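Local coordinates for protein glutathione S-transferase (Sulfitobacter, PDB 4GF0) that binds glutathione and, as a glutathione S-transferase homologue, probably catalyses its conjugation to electrophilic substrates, at residues L72-V75 / A76-P80; Y100-A103 / S104-V108; V108-A111 / H112-R115; E157-L161 / A162-L166. All blocks are in the same frame, centred on the assembly; numbering follows the deposited sequence.

Contact 1 (72-80) comes first along the chain, at the C-terminal part of helix 68-78 in the thioredoxin-like N-terminal domain. Contacts 2 and 3 follow on helix 89-111 and the loop after it, overlapping at Val108, their centres about 11 Å apart. Contact 4 comes last, at the start of helix 162-170 in the helical C-terminal domain. It touches both contact 1, where Leu161 and Tyr165 pack on Leu72, and contact 2, where Tyr165 meets Ala103; contacts 1 and 2 themselves stay about 6 Å apart at their nearest atoms. Contact 4 thus bridges the two domains beside the glutathione site, while contacts 1 to 3 all reach the second subunit.

Contact 1. Residues L72-V75 / A76-P80; sequences LDYV and AAIAP
Tyr74 and Ile78 meet because of two different first torsions. The tyrosine sets CG anti to its backbone N (chi1 -179°), which carries the ring along the helix toward its C-terminal end. Ile78 places CG1 between its N and its carbonyl carbon (chi1 61°), and this turns CG2 toward the ring. CG2 sits over a face of the Tyr74 ring, 4.0 Å from the centroid, in a CH-pi contact. It is shifted to the phenol end, 3.6 Å from Tyr74 OH, while the other branch of the isoleucine, ending in CD1, comes within 3.6 Å of Tyr74 CE2. Both branches thus lie on the same side of the ring.

Below the pair runs the last regular turn of the helix. Ala76 N donates to Leu72 O at 3.1 Å, and the bond is fairly straight; Ala77 N donates to Asp73 O, and Ile78 N to Tyr74 O at 3.0 Å. Beyond these the ladder frays: Val75 O receives only weak bonds, from Ala79 N at 3.0 Å and from Ile78 N at 3.3 Å, as the chain turns out toward Pro80.

Asp73 has its carboxylate on another side of the helix, in a salt bridge with Arg96, and Tyr74 packs on Ala93 of the second subunit. Leu72 and Val75 lie against helix 14-23. The whole is an i to i+4 aromatic-aliphatic pair on the closing turns of helix 68-78, the last helix of the thioredoxin-like N-terminal domain of a glutathione S-transferase.

Contact 2. Residues Y100-A103 / S104-V108; sequences YYLA and STMHV. With GSH (glutathione), chain D.
Tyr100 O is gripped twice by Ser104: the hydroxyl OG donates at 2.7 Å and the backbone N at 2.9 Å, from opposite faces of the carbonyl plane. The serine reaches back this way because OG stands between its own N and carbonyl carbon (chi1 65°). One residue on, Tyr101 O also accepts two N-H groups, from Thr105 N and from Met106 N, and Leu102 O accepts from His107 N at 2.8 Å. This step from i+4 to i+5 bonding is a pi-type widening within helix 89-111, the long helix whose Tyr100 stacks on Tyr100 of the second subunit.

Thr105 lays CB over one face of the Tyr101 ring, 4.0 Å from the centroid and offset toward the rim, with CG2 beside CE1. A serine in place of Tyr101 would probably leave Thr105 CB and CG2 without the ring they rest on and open a gap beside Phe143.

The side chains of Leu102 and Met106 run alongside one another in the same direction, with Leu102 CD2 3.8 Å from Met106 SD. Past the bulge, His107 turns its ring edge to glutathione, with NE2 3.4 Å from the sulfur SG2.

Contact 3. Residues V108-A111 / H112-R115; sequences VAHA and HKMR. With GSH (glutathione), chain D.
His112 folds back on Val108, its ND1 donating to Val108 O at 2.7 Å. The carbonyl oxygen lies almost exactly in the imidazole plane, and CG1 of Val108 runs alongside the ring, 3.7 Å from CE1. This is the tight part: the ring stacks with Trp119, and its NE2 is hydrogen-bonded to His112 NE2 of the second subunit. With CG anti to the carbonyl carbon (chi1 -77°), His112 can bond Val108 O through its ring while its backbone N donates to Ala109 O at 3.3 Å.

The other side is looser and wetter. Lys113 N donates to His110 O at 3.0 Å, and a water joins that same oxygen to Met114 N; the side chain of Met114 is exposed. Lys113 NZ forms a salt bridge with Asp176, which also accepts from His110 ND1.

Arg115 N closes the turn on Ala111 O, and the side chain bends at chi2 (-64°) to lay one guanidinium face over the glycine carboxylate of glutathione, NE 3.4 Å from O31. A leucine in place of Arg115 would probably leave that carboxylate without this positive charge above it. With carboxylate C3 over the guanidinium centre, charge attraction probably steadies this end of the ligand.

Contact 4. Residues E157-L161 / A162-L166; sequences EDFSL and ADPYL
Phe159 and Asp163 pass each other head to tail at the entry to helix 162-170, where Ser160 and Asp163 form a capping box. In glutathione S-transferases this box belongs to the N-capping motif of a helix in the core of the C-terminal domain. The phenyl ring and the carboxylate are turned 31° apart, and Phe159 CE1 comes 3.6 Å from Asp163 CB. Phe159 holds CG anti to its backbone N (chi1 -175°), a setting that takes the ring along the new helix until CZ meets Pro164 CD at 3.8 Å, the two side chains crossing at a slant. The ring also meets Arg196, in a cation-pi contact, and Tyr153, edge to face.

The box itself is reciprocal. Ser160 OG accepts from Ala162 N at 3.3 Å, and Asp163 answers by accepting the N-H of Ser160 at OD2, through the anti lone pair, at 2.7 Å. Asp163 N in turn donates to Ser160 O at 3.0 Å, approaching from above the carbonyl plane. The second carboxylate oxygen, OD1, is held by Val154 N, which helps to fix the rotation of the group.

Leu161 and Tyr165 pack on helix 68-78, and Tyr165 also touches helix 89-111 and glutathione. A single water completes the cap: it donates to Asp163 OD2 at 2.6 Å and to Asp158 O, and accepts from Ser160 OG at 2.8 Å.

Contact 1. Residues L72-V75 / A76-P80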
loop_
_atom_site.group_PDB
_atom_site.type_symbol
_atom_site.label_atom_id
_atom_site.label_comp_id
_atom_site.label_asym_id
_atom_site.label_seq_id
_atom_site.Cartn_x
_atom_site.Cartn_y
_atom_site.Cartn_z
ATOM N N LEU A 72 0.499 -3.178 9.895
ATOM C CA LEU A 72 -0.170 -2.261 10.824
ATOM C C LEU A 72 -1.588 -2.750 11.138
ATOM O O LEU A 72 -1.999 -2.815 12.306
ATOM C CB LEU A 72 -0.195 -0.838 10.248
ATOM C CG LEU A 72 1.145 -0.092 10.213
ATOM C CD1 LEU A 72 1.022 1.216 9.390
ATOM C CD2 LEU A 72 1.598 0.213 11.627
ATOM N N ASP A 73 -2.351 -3.115 10.115
ATOM C CA ASP A 73 -3.683 -3.672 10.365
ATOM C C ASP A 73 -3.611 -4.977 11.160
ATOM O O ASP A 73 -4.479 -5.257 11.982
ATOM C CB ASP A 73 -4.472 -3.859 9.052
ATOM C CG ASP A 73 -5.596 -2.846 8.905
ATOM O OD1 ASP A 73 -6.366 -2.669 9.876
ATOM O OD2 ASP A 73 -5.704 -2.213 7.830
ATOM N N TYR A 74 -2.571 -5.774 10.931
ATOM C CA TYR A 74 -2.403 -7.004 11.705
ATOM C C TYR A 74 -2.201 -6.719 13.201
ATOM O O TYR A 74 -2.837 -7.341 14.067
ATOM C CB TYR A 74 -1.251 -7.865 11.151
ATOM C CG TYR A 74 -1.113 -9.138 11.951
ATOM C CD1 TYR A 74 -1.952 -10.211 11.716
ATOM C CD2 TYR A 74 -0.168 -9.251 12.960
ATOM C CE1 TYR A 74 -1.855 -11.379 12.467
ATOM C CE2 TYR A 74 -0.075 -10.413 13.726
ATOM C CZ TYR A 74 -0.911 -11.465 13.465
ATOM O OH TYR A 74 -0.835 -12.616 14.221
ATOM N N VAL A 75 -1.323 -5.771 13.507
ATOM C CA VAL A 75 -1.080 -5.391 14.896
ATOM C C VAL A 75 -2.361 -4.930 15.576
ATOM O O VAL A 75 -2.654 -5.314 16.707
ATOM C CB VAL A 75 0.008 -4.319 15.004
ATOM C CG1 VAL A 75 0.082 -3.795 16.458
ATOM C CG2 VAL A 75 1.336 -4.930 14.590
ATOM N N ALA A 76 -3.142 -4.121 14.872
ATOM C CA ALA A 76 -4.409 -3.662 15.423
ATOM C C ALA A 76 -5.350 -4.832 15.680
ATOM O O ALA A 76 -6.065 -4.860 16.691
ATOM C CB ALA A 76 -5.049 -2.652 14.475
ATOM N N ALA A 77 -5.323 -5.813 14.781
ATOM C CA ALA A 77 -6.244 -6.945 14.854
ATOM C C ALA A 77 -5.920 -7.839 16.045
ATOM O O ALA A 77 -6.819 -8.430 16.648
ATOM C CB ALA A 77 -6.190 -7.760 13.563
ATOM N N ILE A 78 -4.635 -7.951 16.379
ATOM C CA ILE A 78 -4.238 -8.774 17.533
ATOM C C ILE A 78 -4.166 -8.010 18.852
ATOM O O ILE A 78 -3.961 -8.600 19.912
ATOM C CB ILE A 78 -2.909 -9.525 17.297
ATOM C CG1 ILE A 78 -1.766 -8.533 17.058
ATOM C CG2 ILE A 78 -3.066 -10.518 16.136
ATOM C CD1 ILE A 78 -0.378 -9.159 17.039
ATOM N N ALA A 79 -4.330 -6.698 18.795
ATOM C CA ALA A 79 -4.369 -5.881 20.007
ATOM C C ALA A 79 -5.514 -4.880 19.974
ATOM O O ALA A 79 -5.282 -3.673 19.967
ATOM C CB ALA A 79 -3.060 -5.157 20.182
ATOM N N PRO A 80 -6.762 -5.376 19.961
ATOM C CA PRO A 80 -7.930 -4.494 19.819
ATOM C C PRO A 80 -8.054 -3.460 20.931
ATOM O O PRO A 80 -8.621 -2.391 20.715
ATOM C CB PRO A 80 -9.115 -5.465 19.884
ATOM C CG PRO A 80 -8.586 -6.669 20.616
ATOM C CD PRO A 80 -7.148 -6.783 20.185
#

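Contact 2. Residues Y100-A103 / S104-V108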
loop_
_atom_site.group_PDB
_atom_site.type_symbol
_atom_site.label_atom_id
_atom_site.label_comp_id
_atom_site.label_asym_id
_atom_site.label_seq_id
_atom_site.Cartn_x
_atom_site.Cartn_y
_atom_site.Cartn_z
ATOM N N TYR A 100 -2.856 4.042 2.341
ATOM C CA TYR A 100 -2.612 3.687 0.946
ATOM C C TYR A 100 -1.980 4.830 0.172
ATOM O O TYR A 100 -1.186 4.583 -0.731
ATOM C CB TYR A 100 -3.883 3.200 0.253
ATOM C CG TYR A 100 -4.162 1.732 0.503
ATOM C CD1 TYR A 100 -3.615 0.754 -0.313
ATOM C CD2 TYR A 100 -4.973 1.329 1.555
ATOM C CE1 TYR A 100 -3.864 -0.593 -0.093
ATOM C CE2 TYR A 100 -5.225 -0.018 1.792
ATOM C CZ TYR A 100 -4.672 -0.968 0.958
ATOM O OH TYR A 100 -4.932 -2.294 1.173
ATOM N N TYR A 101 -2.332 6.070 0.511
ATOM C CA TYR A 101 -1.679 7.224 -0.115
ATOM C C TYR A 101 -0.178 7.198 0.168
ATOM O O TYR A 101 0.650 7.435 -0.715
ATOM C CB TYR A 101 -2.269 8.551 0.381
ATOM C CG TYR A 101 -1.551 9.743 -0.202
ATOM C CD1 TYR A 101 -1.833 10.179 -1.485
ATOM C CD2 TYR A 101 -0.577 10.414 0.522
ATOM C CE1 TYR A 101 -1.177 11.256 -2.033
ATOM C CE2 TYR A 101 0.088 11.509 -0.022
ATOM C CZ TYR A 101 -0.222 11.920 -1.297
ATOM O OH TYR A 101 0.430 12.994 -1.854
ATOM N N LEU A 102 0.174 6.930 1.418
ATOM C CA LEU A 102 1.579 6.846 1.786
ATOM C C LEU A 102 2.261 5.696 1.040
ATOM O O LEU A 102 3.355 5.867 0.499
ATOM C CB LEU A 102 1.730 6.690 3.313
ATOM C CG LEU A 102 1.248 7.929 4.089
ATOM C CD1 LEU A 102 1.301 7.646 5.596
ATOM C CD2 LEU A 102 2.061 9.182 3.760
ATOM N N ALA A 103 1.598 4.543 0.978
ATOM C CA ALA A 103 2.165 3.361 0.317
ATOM C C ALA A 103 2.350 3.519 -1.190
ATOM O O ALA A 103 3.330 3.024 -1.752
ATOM C CB ALA A 103 1.297 2.124 0.599
ATOM N N SER A 104 1.414 4.205 -1.842
ATOM C CA SER A 104 1.363 4.252 -3.310
ATOM C C SER A 104 1.952 5.523 -3.902
ATOM O O SER A 104 2.325 5.555 -5.090
ATOM C CB SER A 104 -0.090 4.116 -3.779
ATOM O OG SER A 104 -0.870 5.227 -3.352
ATOM N N THR A 105 2.014 6.582 -3.103
ATOM C CA THR A 105 2.386 7.892 -3.636
ATOM C C THR A 105 3.563 8.520 -2.899
ATOM O O THR A 105 4.586 8.826 -3.509
ATOM C CB THR A 105 1.187 8.867 -3.626
ATOM O OG1 THR A 105 0.066 8.242 -4.260
ATOM C CG2 THR A 105 1.526 10.145 -4.383
ATOM N N MET A 106 3.432 8.721 -1.591
ATOM C CA MET A 106 4.455 9.489 -0.890
ATOM C C MET A 106 5.738 8.687 -0.668
ATOM O O MET A 106 6.836 9.196 -0.909
ATOM C CB MET A 106 3.918 10.067 0.425
ATOM C CG MET A 106 4.806 11.168 1.007
ATOM S SD MET A 106 3.900 12.116 2.255
ATOM C CE MET A 106 5.102 13.347 2.760
ATOM N N HIS A 107 5.614 7.436 -0.221
ATOM C CA HIS A 107 6.801 6.598 -0.071
ATOM C C HIS A 107 7.408 6.385 -1.449
ATOM O O HIS A 107 8.627 6.400 -1.610
ATOM C CB HIS A 107 6.462 5.250 0.583
ATOM C CG HIS A 107 7.666 4.450 0.994
ATOM N ND1 HIS A 107 7.566 3.320 1.774
ATOM C CD2 HIS A 107 8.984 4.616 0.730
ATOM C CE1 HIS A 107 8.774 2.819 1.976
ATOM N NE2 HIS A 107 9.651 3.586 1.360
ATOM N N VAL A 108 6.549 6.198 -2.447
ATOM C CA VAL A 108 7.015 5.978 -3.812
ATOM C C VAL A 108 7.822 7.170 -4.339
ATOM O O VAL A 108 8.860 6.975 -4.981
ATOM C CB VAL A 108 5.847 5.625 -4.763
ATOM C CG1 VAL A 108 6.291 5.685 -6.229
ATOM C CG2 VAL A 108 5.290 4.240 -4.416
HETATM N N1 GSH D . 5.688 -1.344 -0.095
HETATM C CA1 GSH D . 6.653 -1.704 0.918
HETATM C C1 GSH D . 6.065 -1.500 2.278
HETATM O O11 GSH D . 6.364 -2.280 3.223
HETATM O O12 GSH D . 5.287 -0.530 2.491
HETATM C CB1 GSH D . 7.879 -0.827 0.804
HETATM C CG1 GSH D . 9.018 -1.539 1.538
HETATM C CD1 GSH D . 10.340 -0.829 1.226
HETATM O OE1 GSH D . 10.610 -0.470 0.079
HETATM N N2 GSH D . 11.277 -0.584 2.317
HETATM C CA2 GSH D . 12.532 0.073 2.039
HETATM C C2 GSH D . 13.541 -0.998 1.717
HETATM O O2 GSH D . 13.451 -2.113 2.214
HETATM C CB2 GSH D . 13.001 0.857 3.222
HETATM S SG2 GSH D . 11.899 2.231 3.512
HETATM N N3 GSH D . 14.638 -0.740 0.794
HETATM C CA3 GSH D . 15.592 -1.811 0.528
HETATM C C3 GSH D . 15.998 -1.838 -0.925
HETATM O O31 GSH D . 15.296 -1.246 -1.795
HETATM O O32 GSH D . 17.039 -2.477 -1.281
#

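Contact 3. Residues V108-A111 / H112-R115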
loop_
_atom_site.group_PDB
_atom_site.type_symbol
_atom_site.label_atom_id
_atom_site.label_comp_id
_atom_site.label_asym_id
_atom_site.label_seq_id
_atom_site.Cartn_x
_atom_site.Cartn_y
_atom_site.Cartn_z
ATOM N N VAL A 108 6.549 6.198 -2.447
ATOM C CA VAL A 108 7.015 5.978 -3.812
ATOM C C VAL A 108 7.822 7.170 -4.339
ATOM O O VAL A 108 8.860 6.975 -4.981
ATOM C CB VAL A 108 5.847 5.625 -4.763
ATOM C CG1 VAL A 108 6.291 5.685 -6.229
ATOM C CG2 VAL A 108 5.290 4.240 -4.416
ATOM N N ALA A 109 7.366 8.392 -4.057
ATOM C CA ALA A 109 8.124 9.587 -4.425
ATOM C C ALA A 109 9.494 9.595 -3.753
ATOM O O ALA A 109 10.505 9.903 -4.386
ATOM C CB ALA A 109 7.350 10.865 -4.087
ATOM N N HIS A 110 9.526 9.258 -2.469
ATOM C CA HIS A 110 10.783 9.214 -1.721
ATOM C C HIS A 110 11.732 8.162 -2.300
ATOM O O HIS A 110 12.941 8.373 -2.355
ATOM C CB HIS A 110 10.505 8.912 -0.248
ATOM C CG HIS A 110 11.728 8.616 0.553
ATOM N ND1 HIS A 110 12.594 9.590 0.996
ATOM C CD2 HIS A 110 12.229 7.436 1.018
ATOM C CE1 HIS A 110 13.578 9.035 1.687
ATOM N NE2 HIS A 110 13.370 7.725 1.711
ATOM N N ALA A 111 11.167 7.041 -2.740
ATOM C CA ALA A 111 11.948 5.898 -3.212
ATOM C C ALA A 111 12.721 6.224 -4.478
ATOM O O ALA A 111 13.719 5.571 -4.787
ATOM C CB ALA A 111 11.045 4.694 -3.447
ATOM N N HIS A 112 12.268 7.238 -5.205
ATOM C CA HIS A 112 12.956 7.638 -6.430
ATOM C C HIS A 112 14.280 8.350 -6.164
ATOM O O HIS A 112 15.054 8.605 -7.095
ATOM C CB HIS A 112 12.043 8.488 -7.321
ATOM C CG HIS A 112 11.024 7.691 -8.061
ATOM N ND1 HIS A 112 9.913 7.129 -7.450
ATOM C CD2 HIS A 112 10.956 7.320 -9.360
ATOM C CE1 HIS A 112 9.205 6.475 -8.347
ATOM N NE2 HIS A 112 9.816 6.577 -9.519
ATOM N N LYS A 113 14.551 8.673 -4.904
ATOM C CA LYS A 113 15.813 9.322 -4.565
ATOM C C LYS A 113 16.992 8.362 -4.671
ATOM O O LYS A 113 18.010 8.689 -5.293
ATOM C CB LYS A 113 15.766 9.938 -3.161
ATOM C CG LYS A 113 17.015 10.751 -2.825
ATOM C CD LYS A 113 16.825 11.615 -1.583
ATOM C CE LYS A 113 16.951 10.818 -0.305
ATOM N NZ LYS A 113 16.909 11.713 0.894
ATOM N N MET A 114 16.853 7.186 -4.062
ATOM C CA MET A 114 17.940 6.215 -3.973
ATOM C C MET A 114 17.696 4.900 -4.714
ATOM O O MET A 114 18.639 4.143 -4.951
ATOM C CB MET A 114 18.240 5.889 -2.506
ATOM C CG MET A 114 18.752 7.055 -1.680
ATOM S SD MET A 114 20.291 7.738 -2.333
ATOM C CE MET A 114 20.986 8.486 -0.858
ATOM N N ARG A 115 16.441 4.612 -5.049
ATOM C CA ARG A 115 16.102 3.336 -5.679
ATOM C C ARG A 115 15.582 3.528 -7.098
ATOM O O ARG A 115 14.714 2.781 -7.553
ATOM C CB ARG A 115 15.061 2.566 -4.853
ATOM C CG ARG A 115 15.353 2.521 -3.369
ATOM C CD ARG A 115 16.630 1.774 -3.064
ATOM N NE ARG A 115 16.888 1.741 -1.625
ATOM C CZ ARG A 115 18.012 1.303 -1.071
ATOM N NH1 ARG A 115 18.999 0.860 -1.834
ATOM N NH2 ARG A 115 18.148 1.309 0.251
HETATM N N1 GSH D . 5.688 -1.344 -0.095
HETATM C CA1 GSH D . 6.653 -1.704 0.918
HETATM C C1 GSH D . 6.065 -1.500 2.278
HETATM O O11 GSH D . 6.364 -2.280 3.223
HETATM O O12 GSH D . 5.287 -0.530 2.491
HETATM C CB1 GSH D . 7.879 -0.827 0.804
HETATM C CG1 GSH D . 9.018 -1.539 1.538
HETATM C CD1 GSH D . 10.340 -0.829 1.226
HETATM O OE1 GSH D . 10.610 -0.470 0.079
HETATM N N2 GSH D . 11.277 -0.584 2.317
HETATM C CA2 GSH D . 12.532 0.073 2.039
HETATM C C2 GSH D . 13.541 -0.998 1.717
HETATM O O2 GSH D . 13.451 -2.113 2.214
HETATM C CB2 GSH D . 13.001 0.857 3.222
HETATM S SG2 GSH D . 11.899 2.231 3.512
HETATM N N3 GSH D . 14.638 -0.740 0.794
HETATM C CA3 GSH D . 15.592 -1.811 0.528
HETATM C C3 GSH D . 15.998 -1.838 -0.925
HETATM O O31 GSH D . 15.296 -1.246 -1.795
HETATM O O32 GSH D . 17.039 -2.477 -1.281
HETATM O O HOH W 1 15.261 6.536 -1.652
#

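Contact 4. Residues E157-L161 / A162-L166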
loop_
_atom_site.group_PDB
_atom_site.type_symbol
_atom_site.label_atom_id
_atom_site.label_comp_id
_atom_site.label_asym_id
_atom_site.label_seq_id
_atom_site.Cartn_x
_atom_site.Cartn_y
_atom_site.Cartn_z
ATOM N N GLU A 157 -8.680 14.212 16.824
ATOM C CA GLU A 157 -8.367 13.898 18.218
ATOM C C GLU A 157 -7.765 12.499 18.395
ATOM O O GLU A 157 -6.862 12.302 19.210
ATOM C CB GLU A 157 -9.625 14.041 19.091
ATOM C CG GLU A 157 -9.509 13.403 20.480
ATOM C CD GLU A 157 -10.800 13.492 21.293
ATOM O OE1 GLU A 157 -11.707 14.259 20.902
ATOM O OE2 GLU A 157 -10.906 12.790 22.326
ATOM N N ASP A 158 -8.256 11.532 17.628
ATOM C CA ASP A 158 -7.914 10.131 17.848
ATOM C C ASP A 158 -6.713 9.636 17.045
ATOM O O ASP A 158 -6.688 9.716 15.822
ATOM C CB ASP A 158 -9.126 9.253 17.531
ATOM C CG ASP A 158 -10.344 9.637 18.345
ATOM O OD1 ASP A 158 -10.183 9.908 19.550
ATOM O OD2 ASP A 158 -11.455 9.684 17.782
ATOM N N PHE A 159 -5.725 9.121 17.767
ATOM C CA PHE A 159 -4.585 8.421 17.196
ATOM C C PHE A 159 -5.058 7.149 16.487
ATOM O O PHE A 159 -6.025 6.502 16.917
ATOM C CB PHE A 159 -3.665 8.044 18.359
ATOM C CG PHE A 159 -2.370 7.408 17.952
ATOM C CD1 PHE A 159 -1.286 8.191 17.583
ATOM C CD2 PHE A 159 -2.211 6.032 18.001
ATOM C CE1 PHE A 159 -0.080 7.607 17.241
ATOM C CE2 PHE A 159 -1.007 5.441 17.649
ATOM C CZ PHE A 159 0.065 6.235 17.272
ATOM N N SER A 160 -4.379 6.768 15.407
ATOM C CA SER A 160 -4.755 5.560 14.671
ATOM C C SER A 160 -3.548 4.998 13.949
ATOM O O SER A 160 -2.465 5.576 13.998
ATOM C CB SER A 160 -5.851 5.875 13.638
ATOM O OG SER A 160 -5.332 6.644 12.559
ATOM N N LEU A 161 -3.741 3.879 13.251
ATOM C CA LEU A 161 -2.665 3.307 12.443
ATOM C C LEU A 161 -2.058 4.256 11.421
ATOM O O LEU A 161 -0.907 4.074 11.026
ATOM C CB LEU A 161 -3.147 2.072 11.681
ATOM C CG LEU A 161 -3.601 0.871 12.496
ATOM C CD1 LEU A 161 -4.018 -0.194 11.481
ATOM C CD2 LEU A 161 -2.472 0.362 13.413
ATOM N N ALA A 162 -2.815 5.254 10.974
ATOM C CA ALA A 162 -2.284 6.156 9.961
ATOM C C ALA A 162 -1.139 6.990 10.522
ATOM O O ALA A 162 -0.255 7.415 9.784
ATOM C CB ALA A 162 -3.374 7.058 9.389
ATOM N N ASP A 163 -1.145 7.202 11.835
ATOM C CA ASP A 163 -0.187 8.104 12.465
ATOM C C ASP A 163 1.267 7.605 12.505
ATOM O O ASP A 163 2.166 8.352 12.123
ATOM C CB ASP A 163 -0.702 8.560 13.832
ATOM C CG ASP A 163 -2.006 9.322 13.715
ATOM O OD1 ASP A 163 -2.017 10.337 12.981
ATOM O OD2 ASP A 163 -3.020 8.887 14.319
ATOM N N PRO A 164 1.509 6.354 12.941
ATOM C CA PRO A 164 2.902 5.894 12.859
ATOM C C PRO A 164 3.413 5.885 11.428
ATOM O O PRO A 164 4.567 6.216 11.175
ATOM C CB PRO A 164 2.817 4.447 13.348
ATOM C CG PRO A 164 1.649 4.443 14.264
ATOM C CD PRO A 164 0.657 5.376 13.646
ATOM N N TYR A 165 2.547 5.483 10.507
ATOM C CA TYR A 165 2.872 5.462 9.091
ATOM C C TYR A 165 3.245 6.869 8.620
ATOM O O TYR A 165 4.305 7.064 8.012
ATOM C CB TYR A 165 1.676 4.913 8.293
ATOM C CG TYR A 165 2.019 4.201 7.009
ATOM C CD1 TYR A 165 3.181 4.500 6.300
ATOM C CD2 TYR A 165 1.162 3.244 6.488
ATOM C CE1 TYR A 165 3.488 3.838 5.100
ATOM C CE2 TYR A 165 1.458 2.578 5.312
ATOM C CZ TYR A 165 2.610 2.879 4.619
ATOM O OH TYR A 165 2.865 2.205 3.446
ATOM N N LEU A 166 2.405 7.856 8.926
ATOM C CA LEU A 166 2.655 9.228 8.470
ATOM C C LEU A 166 3.893 9.805 9.133
ATOM O O LEU A 166 4.672 10.508 8.501
ATOM C CB LEU A 166 1.445 10.122 8.755
ATOM C CG LEU A 166 1.591 11.575 8.302
ATOM C CD1 LEU A 166 1.720 11.644 6.781
ATOM C CD2 LEU A 166 0.388 12.374 8.792
HETATM O O HOH W 2 -5.450 9.263 13.519
#